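Local coordinates for protein folylpolyglutamate synthase (FolC) (Helicobacter pylori, PDB 6K8C) that probably adds glutamate to dihydropteroate and, in successive ATP-dependent steps, to tetrahydrofolates, yielding folylpolyglutamates, at residues A[345-348]-A[349-353]. Numbering follows the deposited sequence.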
loop_
_atom_site.group_PDB
_atom_site.type_symbol
_atom_site.label_atom_id
_atom_site.label_comp_id
_atom_site.label_asym_id
_atom_site.label_seq_id
_atom_site.Cartn_x
_atom_site.Cartn_y
_atom_site.Cartn_z
ATOM N N ILE A 345 9.731 -2.320 17.656
ATOM C CA ILE A 345 9.557 -2.438 19.097
ATOM C C ILE A 345 10.797 -3.083 19.720
ATOM O O ILE A 345 11.444 -3.955 19.124
ATOM C CB ILE A 345 8.284 -3.240 19.428
ATOM C CG1 ILE A 345 7.982 -3.201 20.926
ATOM C CG2 ILE A 345 8.405 -4.685 18.974
ATOM C CD1 ILE A 345 6.535 -3.477 21.257
ATOM N N LYS A 346 11.147 -2.629 20.920
ATOM C CA LYS A 346 12.275 -3.212 21.631
ATOM C C LYS A 346 11.931 -4.621 22.098
ATOM O O LYS A 346 10.803 -4.898 22.512
ATOM C CB LYS A 346 12.675 -2.333 22.817
ATOM C CG LYS A 346 13.728 -1.275 22.480
ATOM C CD LYS A 346 14.690 -1.758 21.394
ATOM C CE LYS A 346 15.827 -0.768 21.166
ATOM N NZ LYS A 346 16.888 -1.327 20.277
ATOM N N LEU A 347 12.924 -5.510 22.031
ATOM C CA LEU A 347 12.681 -6.936 22.217
ATOM C C LEU A 347 12.116 -7.237 23.603
ATOM O O LEU A 347 11.157 -8.005 23.739
ATOM C CB LEU A 347 13.981 -7.705 21.970
ATOM C CG LEU A 347 14.003 -9.231 21.870
ATOM C CD1 LEU A 347 14.191 -9.845 23.245
ATOM C CD2 LEU A 347 12.753 -9.778 21.188
ATOM N N GLU A 348 12.699 -6.641 24.647
ATOM C CA GLU A 348 12.260 -6.951 26.005
ATOM C C GLU A 348 10.880 -6.380 26.298
ATOM O O GLU A 348 10.126 -6.961 27.090
ATOM C CB GLU A 348 13.281 -6.437 27.021
ATOM C CG GLU A 348 14.594 -7.203 27.010
ATOM C CD GLU A 348 14.413 -8.669 27.353
ATOM O OE1 GLU A 348 13.714 -8.963 28.347
ATOM O OE2 GLU A 348 14.967 -9.525 26.628
ATOM N N LYS A 349 10.529 -5.248 25.682
ATOM C CA LYS A 349 9.179 -4.718 25.832
ATOM C C LYS A 349 8.155 -5.665 25.217
ATOM O O LYS A 349 7.111 -5.950 25.818
ATOM C CB LYS A 349 9.089 -3.330 25.196
ATOM C CG LYS A 349 7.719 -2.687 25.292
ATOM C CD LYS A 349 7.679 -1.355 24.559
ATOM C CE LYS A 349 6.251 -0.862 24.385
ATOM N NZ LYS A 349 6.167 0.624 24.414
ATOM N N LEU A 350 8.443 -6.169 24.013
ATOM C CA LEU A 350 7.552 -7.131 23.373
ATOM C C LEU A 350 7.411 -8.394 24.214
ATOM O O LEU A 350 6.308 -8.938 24.353
ATOM C CB LEU A 350 8.072 -7.472 21.975
ATOM C CG LEU A 350 7.284 -8.517 21.185
ATOM C CD1 LEU A 350 5.808 -8.134 21.108
ATOM C CD2 LEU A 350 7.875 -8.695 19.790
ATOM N N LYS A 351 8.519 -8.872 24.788
ATOM C CA LYS A 351 8.455 -10.042 25.656
ATOM C C LYS A 351 7.535 -9.805 26.846
ATOM O O LYS A 351 6.862 -10.736 27.306
ATOM C CB LYS A 351 9.854 -10.419 26.144
ATOM C CG LYS A 351 10.700 -11.196 25.142
ATOM C CD LYS A 351 12.019 -11.628 25.779
ATOM C CE LYS A 351 12.813 -12.559 24.872
ATOM N NZ LYS A 351 14.183 -12.822 25.402
ATOM N N GLY A 352 7.494 -8.573 27.358
ATOM C CA GLY A 352 6.634 -8.282 28.492
ATOM C C GLY A 352 5.165 -8.261 28.128
ATOM O O GLY A 352 4.316 -8.644 28.939
ATOM N N ILE A 353 4.844 -7.806 26.915
ATOM C CA ILE A 353 3.461 -7.857 26.449
ATOM C C ILE A 353 3.006 -9.301 26.318
ATOM O O ILE A 353 1.905 -9.668 26.750
ATOM C CB ILE A 353 3.322 -7.095 25.119
ATOM C CG1 ILE A 353 3.603 -5.606 25.331
ATOM C CG2 ILE A 353 1.937 -7.316 24.512
ATOM C CD1 ILE A 353 3.819 -4.835 24.050
#
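The N-terminal end of helix 347-357, in the glutamate ligase domain of this Mur ligase relative, illustrates how a helix start joins backbone bonds to a hydrophobic staple. The staple pairs I345, just ahead of the N-cap residue K346, with L350, four residues after the cap: I345 CG2 lies 4.1 Å from L350 CB, while CG1 and CD1 of I345 rest at about a right angle against the aliphatic part of K349. With CG1 of I345 anti to the backbone N (chi1 -172°), its CD1 also extends to I353 CD1, 4.1 Å away. Alongside the staple, the backbone bonds of the helix begin: L350 N donates to K346 O at 3.1 Å in a nearly straight bond (168°), and K351 N follows to L347 O at 3.0 Å. The next bond, G352 N to E348 O, is more bent (141°). On another side of the turn, the extended K351 chain runs back past L347, whose CD1 packs tightly on K351 CE at 3.5 Å. The same lysine chain brings K351 NZ to 3.6 Å from E348 OE2, a long salt bridge between an exposed glutamate and a partly exposed lysine. Within the beta-alpha-beta unit of strand 331-336, this helix and strand 361-363, the side chains of L347 and L350 touch I336 of the first strand; L350 and I353 meet L324 of helix 320-327, and I345 bonds through its backbone to C314.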